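Local structure of beta-galactoside alpha-2,6-sialyltransferase (2Z4T) at residues T33-E38 and V113-E118; E183-A188 and N217-V222; I463-T468 and E495-W500. The protein transfers sialic acid from a CMP-linked donor to galactosides such as lactose, forming an alpha-2,6 linkage. One frame throughout, in Å; residues are numbered along the deposited sequence. Where two conformers were deposited one is given.

Contact 1 of 3, residues T33-E38 and V113-E118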
loop_
_atom_site.group_PDB
_atom_site.type_symbol
_atom_site.label_atom_id
_atom_site.label_comp_id
_atom_site.label_asym_id
_atom_site.label_seq_id
_atom_site.Cartn_x
_atom_site.Cartn_y
_atom_site.Cartn_z
ATOM N N THR A 33 -23.505 2.209 12.618
ATOM C CA THR A 33 -22.846 0.919 12.569
ATOM C C THR A 33 -21.657 1.045 13.508
ATOM O O THR A 33 -21.098 2.125 13.565
ATOM C CB THR A 33 -22.193 0.771 11.135
ATOM O OG1 THR A 33 -23.169 0.961 10.103
ATOM C CG2 THR A 33 -21.516 -0.587 10.926
ATOM N N ILE A 34 -21.159 0.073 14.261
ATOM C CA ILE A 34 -21.530 -0.708 15.453
ATOM C C ILE A 34 -21.175 -2.167 15.339
ATOM O O ILE A 34 -21.680 -2.896 14.490
ATOM C CB ILE A 34 -22.582 -0.226 16.523
ATOM C CG1 ILE A 34 -23.827 -1.122 16.588
ATOM C CG2 ILE A 34 -22.783 1.283 16.491
ATOM C CD1 ILE A 34 -24.638 -0.936 17.846
ATOM N N ILE A 35 -20.197 -2.533 16.158
ATOM C CA ILE A 35 -19.722 -3.902 16.247
ATOM C C ILE A 35 -20.229 -4.573 17.510
ATOM O O ILE A 35 -20.631 -3.896 18.456
ATOM C CB ILE A 35 -18.191 -3.979 16.218
ATOM C CG1 ILE A 35 -17.590 -3.293 17.456
ATOM C CG2 ILE A 35 -17.670 -3.368 14.945
ATOM C CD1 ILE A 35 -16.115 -3.600 17.699
ATOM N N ASP A 36 -20.198 -5.908 17.515
ATOM C CA ASP A 36 -20.620 -6.711 18.653
ATOM C C ASP A 36 -20.055 -6.142 19.945
ATOM O O ASP A 36 -18.864 -5.855 20.027
ATOM C CB ASP A 36 -20.171 -8.168 18.478
ATOM C CG ASP A 36 -20.823 -8.852 17.270
ATOM O OD1 ASP A 36 -20.984 -10.095 17.313
ATOM O OD2 ASP A 36 -21.174 -8.151 16.282
ATOM N N GLU A 37 -20.920 -5.965 20.941
ATOM C CA GLU A 37 -20.532 -5.550 22.316
ATOM C C GLU A 37 -20.163 -4.087 22.425
ATOM O O GLU A 37 -19.772 -3.630 23.495
ATOM C CB GLU A 37 -19.424 -6.435 22.928
ATOM C CG GLU A 37 -19.603 -7.889 22.581
ATOM C CD GLU A 37 -18.899 -8.824 23.513
ATOM O OE1 GLU A 37 -17.878 -9.407 23.104
ATOM O OE2 GLU A 37 -19.380 -9.003 24.643
ATOM N N GLU A 38 -20.281 -3.356 21.327
ATOM C CA GLU A 38 -20.025 -1.934 21.372
ATOM C C GLU A 38 -21.140 -1.248 22.159
ATOM O O GLU A 38 -22.331 -1.560 22.000
ATOM C CB GLU A 38 -19.894 -1.335 19.972
ATOM C CG GLU A 38 -19.519 0.148 19.975
ATOM C CD GLU A 38 -19.317 0.719 18.577
ATOM O OE1 GLU A 38 -19.063 -0.070 17.626
ATOM O OE2 GLU A 38 -19.416 1.962 18.429
ATOM N N VAL A 113 -22.350 -5.249 13.161
ATOM C CA VAL A 113 -21.507 -5.995 12.212
ATOM C C VAL A 113 -20.353 -6.614 12.986
ATOM O O VAL A 113 -19.989 -6.105 14.061
ATOM C CB VAL A 113 -20.965 -5.076 11.085
ATOM C CG1 VAL A 113 -22.136 -4.366 10.328
ATOM C CG2 VAL A 113 -19.986 -4.032 11.660
ATOM N N ALA A 114 -19.792 -7.703 12.469
ATOM C CA ALA A 114 -18.630 -8.328 13.109
ATOM C C ALA A 114 -17.486 -7.324 13.339
ATOM O O ALA A 114 -17.204 -6.488 12.468
ATOM C CB ALA A 114 -18.135 -9.500 12.286
ATOM N N PRO A 115 -16.844 -7.380 14.520
ATOM C CA PRO A 115 -15.580 -6.666 14.721
ATOM C C PRO A 115 -14.590 -7.110 13.640
ATOM O O PRO A 115 -14.522 -8.301 13.291
ATOM C CB PRO A 115 -15.105 -7.173 16.083
ATOM C CG PRO A 115 -16.363 -7.596 16.789
ATOM C CD PRO A 115 -17.272 -8.120 15.725
ATOM N N SER A 116 -13.851 -6.163 13.086
ATOM C CA SER A 116 -12.938 -6.476 11.998
ATOM C C SER A 116 -11.574 -5.801 12.156
ATOM O O SER A 116 -11.422 -4.731 12.770
ATOM C CB SER A 116 -13.559 -6.123 10.652
ATOM O OG SER A 116 -13.609 -4.715 10.505
ATOM N N LEU A 117 -10.580 -6.462 11.596
ATOM C CA LEU A 117 -9.217 -6.001 11.662
ATOM C C LEU A 117 -8.628 -6.066 10.249
ATOM O O LEU A 117 -8.955 -6.972 9.430
ATOM C CB LEU A 117 -8.440 -6.871 12.644
ATOM C CG LEU A 117 -7.055 -6.423 13.098
ATOM C CD1 LEU A 117 -7.125 -5.071 13.782
ATOM C CD2 LEU A 117 -6.434 -7.459 14.024
ATOM N N GLU A 118 -7.810 -5.055 9.952
ATOM C CA GLU A 118 -7.047 -4.992 8.719
ATOM C C GLU A 118 -5.613 -4.719 9.104
ATOM O O GLU A 118 -5.346 -3.728 9.783
ATOM C CB GLU A 118 -7.544 -3.863 7.845
ATOM C CG GLU A 118 -8.875 -4.119 7.187
ATOM C CD GLU A 118 -9.385 -2.882 6.465
ATOM O OE1 GLU A 118 -10.436 -2.980 5.799
ATOM O OE2 GLU A 118 -8.735 -1.815 6.584
#
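Val113 and Pro115 take up Ile35 and Asp36 where the end of strand 26-35 lies beside strand 103-122. This is the inner end of the immunoglobulin-like beta sandwich. The long strand 103-122 runs on from here into the parallel sheet of the GT-B fold, so the contact sits at the junction of the two. The two strands run parallel, and the Val113 N-H gives a hydrogen bond of 2.8 Å to Ile34 O, in the carbonyl plane. On the same side, Val113 O receives a weak bond from Asp36 N and a CA-H...O contact from Ile35 CA, at 3.1 Å.

Val113 turns its CG2 to two neighbours. Thr33 CG2 meets it at 3.8 Å and Ile35 CG2 at 4.1 Å. Ile35 forks over Pro115. Its CG1 sits between the backbone N and the carbonyl carbon (chi1 64°), which carries CD1 to Pro115 CB at 4.0 Å. The CG2 branch lies 3.9 Å from Pro115 CA. A type II turn from Ile35 to Glu38 then takes the chain away from strand 103-122.

Asp36 crosses the proline ring at about a right angle. Its carboxylate is held by a hydrogen bond from Leu84 N to OD1 and a salt bridge from Arg193 to OD2. The carboxylate carbon, Asp36 CG, rests 3.9 Å from Pro115 CD.

Contact 2 of 3, residues E183-A188 and N217-V222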
loop_
_atom_site.group_PDB
_atom_site.type_symbol
_atom_site.label_atom_id
_atom_site.label_comp_id
_atom_site.label_asym_id
_atom_site.label_seq_id
_atom_site.Cartn_x
_atom_site.Cartn_y
_atom_site.Cartn_z
ATOM N N GLU A 183 -0.648 -7.664 19.704
ATOM C CA GLU A 183 -1.857 -6.854 19.631
ATOM C C GLU A 183 -2.971 -7.573 18.864
ATOM O O GLU A 183 -4.142 -7.521 19.264
ATOM C CB GLU A 183 -1.582 -5.467 19.059
ATOM C CG GLU A 183 -2.756 -4.497 19.212
ATOM C CD GLU A 183 -3.290 -4.426 20.669
ATOM O OE1 GLU A 183 -2.464 -4.227 21.604
ATOM O OE2 GLU A 183 -4.532 -4.579 20.859
ATOM N N ILE A 184 -2.603 -8.266 17.790
ATOM C CA ILE A 184 -3.546 -9.095 17.052
ATOM C C ILE A 184 -4.097 -10.250 17.937
ATOM O O ILE A 184 -5.300 -10.566 17.911
ATOM C CB ILE A 184 -2.885 -9.624 15.758
ATOM C CG1 ILE A 184 -2.533 -8.445 14.844
ATOM C CG2 ILE A 184 -3.770 -10.666 15.040
ATOM C CD1 ILE A 184 -1.579 -8.782 13.739
ATOM N N VAL A 185 -3.223 -10.867 18.721
ATOM C CA VAL A 185 -3.648 -11.941 19.612
ATOM C C VAL A 185 -4.668 -11.433 20.626
ATOM O O VAL A 185 -5.672 -12.104 20.881
ATOM C CB VAL A 185 -2.455 -12.612 20.321
ATOM C CG1 VAL A 185 -2.929 -13.473 21.512
ATOM C CG2 VAL A 185 -1.671 -13.429 19.321
ATOM N N LYS A 186 -4.418 -10.240 21.171
ATOM C CA LYS A 186 -5.339 -9.642 22.125
ATOM C C LYS A 186 -6.715 -9.424 21.494
ATOM O O LYS A 186 -7.725 -9.690 22.138
ATOM C CB LYS A 186 -4.753 -8.364 22.737
ATOM C CG LYS A 186 -3.484 -8.633 23.554
ATOM C CD LYS A 186 -2.887 -7.378 24.171
ATOM C CE LYS A 186 -1.488 -7.663 24.706
ATOM N NZ LYS A 186 -1.101 -6.759 25.818
ATOM N N GLN A 187 -6.761 -8.984 20.238
ATOM C CA GLN A 187 -8.057 -8.835 19.564
ATOM C C GLN A 187 -8.790 -10.180 19.424
ATOM O O GLN A 187 -10.007 -10.245 19.606
ATOM C CB GLN A 187 -7.945 -8.156 18.185
ATOM C CG GLN A 187 -7.372 -6.741 18.193
ATOM C CD GLN A 187 -8.117 -5.798 19.148
ATOM O OE1 GLN A 187 -7.533 -5.277 20.108
ATOM N NE2 GLN A 187 -9.399 -5.579 18.887
ATOM N N ALA A 188 -8.039 -11.236 19.108
ATOM C CA ALA A 188 -8.588 -12.578 18.932
ATOM C C ALA A 188 -9.137 -13.104 20.250
ATOM O O ALA A 188 -10.130 -13.840 20.263
ATOM C CB ALA A 188 -7.525 -13.519 18.403
ATOM N N ASN A 217 -4.228 -19.136 13.855
ATOM C CA ASN A 217 -4.625 -20.483 13.491
ATOM C C ASN A 217 -5.385 -21.238 14.586
ATOM O O ASN A 217 -6.302 -21.996 14.282
ATOM C CB ASN A 217 -3.415 -21.309 13.051
ATOM C CG ASN A 217 -3.823 -22.584 12.333
ATOM O OD1 ASN A 217 -4.417 -22.538 11.244
ATOM N ND2 ASN A 217 -3.533 -23.733 12.954
ATOM N N SER A 218 -5.009 -21.041 15.846
ATOM C CA SER A 218 -5.670 -21.741 16.943
ATOM C C SER A 218 -6.965 -21.067 17.427
ATOM O O SER A 218 -7.656 -21.603 18.308
ATOM C CB SER A 218 -4.693 -21.966 18.113
ATOM O OG SER A 218 -4.113 -20.734 18.523
ATOM N N PHE A 219 -7.297 -19.910 16.852
ATOM C CA PHE A 219 -8.490 -19.143 17.254
ATOM C C PHE A 219 -9.716 -19.354 16.355
ATOM O O PHE A 219 -9.801 -18.778 15.271
ATOM C CB PHE A 219 -8.162 -17.656 17.283
ATOM C CG PHE A 219 -7.375 -17.250 18.457
ATOM C CD1 PHE A 219 -5.995 -17.102 18.361
ATOM C CD2 PHE A 219 -8.001 -17.019 19.672
ATOM C CE1 PHE A 219 -5.236 -16.716 19.460
ATOM C CE2 PHE A 219 -7.247 -16.635 20.785
ATOM C CZ PHE A 219 -5.854 -16.485 20.672
ATOM N N ASN A 220 -10.684 -20.130 16.827
ATOM C CA ASN A 220 -11.821 -20.514 15.986
ATOM C C ASN A 220 -12.818 -19.408 15.727
ATOM O O ASN A 220 -13.631 -19.493 14.809
ATOM C CB ASN A 220 -12.523 -21.748 16.556
ATOM C CG ASN A 220 -11.766 -23.020 16.251
ATOM O OD1 ASN A 220 -11.021 -23.089 15.264
ATOM N ND2 ASN A 220 -11.939 -24.032 17.091
ATOM N N ASN A 221 -12.739 -18.367 16.538
ATOM C CA ASN A 221 -13.599 -17.218 16.372
ATOM C C ASN A 221 -13.075 -16.218 15.343
ATOM O O ASN A 221 -13.771 -15.256 15.011
ATOM C CB ASN A 221 -13.782 -16.523 17.713
ATOM C CG ASN A 221 -12.483 -15.944 18.253
ATOM O OD1 ASN A 221 -12.455 -14.791 18.702
ATOM N ND2 ASN A 221 -11.400 -16.729 18.198
ATOM N N VAL A 222 -11.851 -16.423 14.851
ATOM C CA VAL A 222 -11.317 -15.513 13.827
ATOM C C VAL A 222 -11.334 -16.053 12.397
ATOM O O VAL A 222 -10.959 -17.190 12.140
ATOM C CB VAL A 222 -10.007 -14.727 14.248
ATOM C CG1 VAL A 222 -9.613 -15.019 15.652
ATOM C CG2 VAL A 222 -8.862 -14.953 13.293
#
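This is a surface packing contact between the last turns of helix 178-190 and the loop leading from helix 205-216 into strand 222-230. Its centre is Ala188, set against the ring of Phe219. The Ala188 methyl stands almost straight above the ring centre, with CB 3.7 Å from the centroid and 9° off the normal. This is a CH-pi contact over one ring face. Phe219 CG lies anti to its own carbonyl carbon (chi1 -76°), a torsion that directs the ring toward Ala188.

Val185, one helical turn earlier, reaches the far end of the same ring, with CG1 4.3 Å from Phe219 CZ. In the GT-B fold, helix 178-190 and helix 205-216 alternate with the parallel strands 194-201 and 222-230 of a Rossmann-like layer, and the loop brings the chain back to the sheet. It does so by a type I turn from Phe219 to Val222, closed by Val222 N to Phe219 O at 3.2 Å. The turn brings Val222 CG1 to 3.8 Å from Ala188 CB, so the small alanine side chain touches both ends of the turn. Leu216 also touches Ala188 from helix 205-216, and Asn221 is tied by backbone hydrogen bonding to Leu194.

Contact 3 of 3, residues I463-T468 and E495-W500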
loop_
_atom_site.group_PDB
_atom_site.type_symbol
_atom_site.label_atom_id
_atom_site.label_comp_id
_atom_site.label_asym_id
_atom_site.label_seq_id
_atom_site.Cartn_x
_atom_site.Cartn_y
_atom_site.Cartn_z
ATOM N N ILE A 463 16.665 4.885 -20.048
ATOM C CA ILE A 463 16.861 4.212 -18.787
ATOM C C ILE A 463 18.303 3.749 -18.713
ATOM O O ILE A 463 18.883 3.339 -19.705
ATOM C CB ILE A 463 15.905 3.015 -18.646
ATOM C CG1 ILE A 463 14.445 3.479 -18.686
ATOM C CG2 ILE A 463 16.169 2.253 -17.360
ATOM C CD1 ILE A 463 13.446 2.336 -18.675
ATOM N N VAL A 464 18.913 3.822 -17.545
ATOM C CA VAL A 464 20.294 3.391 -17.446
ATOM C C VAL A 464 20.387 2.386 -16.330
ATOM O O VAL A 464 19.826 2.596 -15.254
ATOM C CB VAL A 464 21.255 4.575 -17.206
ATOM C CG1 VAL A 464 22.677 4.073 -16.972
ATOM C CG2 VAL A 464 21.211 5.537 -18.384
ATOM N N PHE A 465 21.082 1.290 -16.598
ATOM C CA PHE A 465 21.303 0.259 -15.611
ATOM C C PHE A 465 22.640 0.447 -14.921
ATOM O O PHE A 465 23.572 1.030 -15.464
ATOM C CB PHE A 465 21.258 -1.128 -16.255
ATOM C CG PHE A 465 19.914 -1.512 -16.774
ATOM C CD1 PHE A 465 19.112 -2.388 -16.060
ATOM C CD2 PHE A 465 19.448 -1.007 -17.980
ATOM C CE1 PHE A 465 17.853 -2.747 -16.545
ATOM C CE2 PHE A 465 18.187 -1.363 -18.467
ATOM C CZ PHE A 465 17.387 -2.225 -17.747
ATOM N N THR A 466 22.693 -0.095 -13.719
ATOM C CA THR A 466 23.821 -0.139 -12.818
ATOM C C THR A 466 25.067 -0.902 -13.323
ATOM O O THR A 466 24.965 -1.875 -14.040
ATOM C CB THR A 466 23.238 -0.739 -11.531
ATOM O OG1 THR A 466 22.807 0.336 -10.679
ATOM C CG2 THR A 466 24.166 -1.717 -10.812
ATOM N N SER A 467 26.244 -0.425 -12.950
ATOM C CA SER A 467 27.504 -1.101 -13.217
ATOM C C SER A 467 28.292 -1.061 -11.929
ATOM O O SER A 467 28.098 -0.162 -11.115
ATOM C CB SER A 467 28.298 -0.375 -14.304
ATOM O OG SER A 467 27.725 -0.559 -15.579
ATOM N N THR A 468 29.174 -2.032 -11.726
ATOM C CA THR A 468 30.054 -2.003 -10.542
ATOM C C THR A 468 31.350 -1.325 -10.979
ATOM O O THR A 468 31.506 -1.002 -12.165
ATOM C CB THR A 468 30.330 -3.424 -9.942
ATOM O OG1 THR A 468 30.792 -4.319 -10.970
ATOM C CG2 THR A 468 29.069 -4.011 -9.277
ATOM N N GLU A 495 19.291 -4.136 -27.745
ATOM C CA GLU A 495 20.331 -3.422 -28.479
ATOM C C GLU A 495 20.537 -1.981 -27.975
ATOM O O GLU A 495 21.559 -1.371 -28.261
ATOM C CB GLU A 495 20.093 -3.486 -30.007
ATOM C CG GLU A 495 18.745 -2.887 -30.528
ATOM C CD GLU A 495 17.496 -3.755 -30.209
ATOM O OE1 GLU A 495 17.629 -4.864 -29.616
ATOM O OE2 GLU A 495 16.368 -3.313 -30.548
ATOM N N ASN A 496 19.588 -1.458 -27.197
ATOM C CA ASN A 496 19.697 -0.104 -26.649
ATOM C C ASN A 496 19.921 0.001 -25.129
ATOM O O ASN A 496 19.939 1.116 -24.588
ATOM C CB ASN A 496 18.456 0.724 -26.988
ATOM C CG ASN A 496 18.122 0.739 -28.482
ATOM O OD1 ASN A 496 18.916 0.325 -29.336
ATOM N ND2 ASN A 496 16.922 1.218 -28.797
ATOM N N VAL A 497 20.052 -1.131 -24.435
ATOM C CA VAL A 497 20.277 -1.112 -22.993
ATOM C C VAL A 497 21.539 -0.310 -22.731
ATOM O O VAL A 497 22.531 -0.483 -23.447
ATOM C CB VAL A 497 20.480 -2.537 -22.426
ATOM C CG1 VAL A 497 21.049 -2.492 -21.040
ATOM C CG2 VAL A 497 19.180 -3.320 -22.443
ATOM N N LEU A 498 21.506 0.562 -21.728
ATOM C CA LEU A 498 22.693 1.321 -21.335
ATOM C C LEU A 498 23.150 0.921 -19.940
ATOM O O LEU A 498 22.328 0.722 -19.079
ATOM C CB LEU A 498 22.395 2.827 -21.364
ATOM C CG LEU A 498 21.890 3.347 -22.710
ATOM C CD1 LEU A 498 21.213 4.718 -22.593
ATOM C CD2 LEU A 498 23.059 3.373 -23.734
ATOM N N PHE A 499 24.446 0.829 -19.704
ATOM C CA PHE A 499 24.942 0.614 -18.351
ATOM C C PHE A 499 25.742 1.836 -18.012
ATOM O O PHE A 499 26.337 2.402 -18.896
ATOM C CB PHE A 499 25.830 -0.647 -18.274
ATOM C CG PHE A 499 25.114 -1.895 -18.613
ATOM C CD1 PHE A 499 24.356 -2.563 -17.639
ATOM C CD2 PHE A 499 25.164 -2.404 -19.913
ATOM C CE1 PHE A 499 23.653 -3.736 -17.952
ATOM C CE2 PHE A 499 24.466 -3.565 -20.251
ATOM C CZ PHE A 499 23.712 -4.236 -19.271
ATOM N N TRP A 500 25.780 2.263 -16.754
ATOM C CA TRP A 500 26.570 3.405 -16.272
ATOM C C TRP A 500 27.912 3.546 -16.950
ATOM O O TRP A 500 28.475 4.633 -17.076
ATOM C CB TRP A 500 26.873 3.252 -14.783
ATOM C CG TRP A 500 25.800 3.685 -13.845
ATOM C CD1 TRP A 500 24.729 4.481 -14.127
ATOM C CD2 TRP A 500 25.716 3.382 -12.446
ATOM N NE1 TRP A 500 23.973 4.676 -12.999
ATOM C CE2 TRP A 500 24.555 4.017 -11.950
ATOM C CE3 TRP A 500 26.511 2.637 -11.564
ATOM C CZ2 TRP A 500 24.157 3.924 -10.610
ATOM C CZ3 TRP A 500 26.118 2.545 -10.226
ATOM C CH2 TRP A 500 24.949 3.188 -9.764
HETATM O O HOH W 1 18.573 0.978 -20.926
#
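Phe465 and Phe499 project from one face of a parallel sheet, and Val464 and Leu498 from the other. Strands 460-465 and 498-499 are the flanks of a beta-alpha-beta unit with helix 481-488 between them, and 498-499 is the edge strand of the six-stranded sheet in the GT-B fold. Phe465 N bonds to Leu498 O at 2.8 Å, and Trp500 N bonds to Phe465 O. The second bond is nearly straight at its acceptor, with a C=O...N angle of 177°. At the start of the pairing a water bridges Ile463 O and Leu498 N.

On the phenylalanine face, Phe499 CD1 fits against Phe465 CB at 3.7 Å. The side chains of Phe465 and Val497 cross at about a right angle, and Val497 CG1 meets Phe465 CD2 at 3.8 Å. Leu498 O lies at the edge of the Phe465 ring, in its plane. Val483 of helix 481-488 covers both rings and Val497.

On the other face the bulk of Trp500, modelled in two conformers of which one is described, lies beside residues 464-467. The Val464 CG1 branch, anti to its backbone N (chi1 174°), projects to Trp500 CD1 at 3.5 Å. Thr466 CA stands over one face of the six-membered ring, 4.1 Å from its centroid. Val381 of helix 371-386 touches both Val464 and Trp500, and Tyr374 meets the indole edge-to-face.

Ser467 occupies the corner between the two aromatic residues. Its CB rests on Trp500 CB, and its OG comes to 3.3 Å from Phe499 CB. Its backbone O takes a hydrogen bond from Tyr373 OH and lies near the indole plane, 3.2 Å from Trp500 CE3.

In the fold
From the N terminus, the chain first closes contact 1, after a loop that contains strands but no helix. It joins the end of strand 26-35 to strand 103-122, where the immunoglobulin-like domain meets the GT-B fold. Contact 2 follows with a shorter helix-and-strand loop on the outside of the first GT-B sheet. These two are neighbours, with centres 14 Å apart, and Leu117 CD2 packs on Ile184 CG1 at 4.1 Å. Contact 3 closes last and ties the edge strand onto the second sheet. Its centre is about 53 Å from that of contact 1 and about 49 Å from that of contact 2, across the chain's centre. The three loops follow in series, neither nested nor crossed.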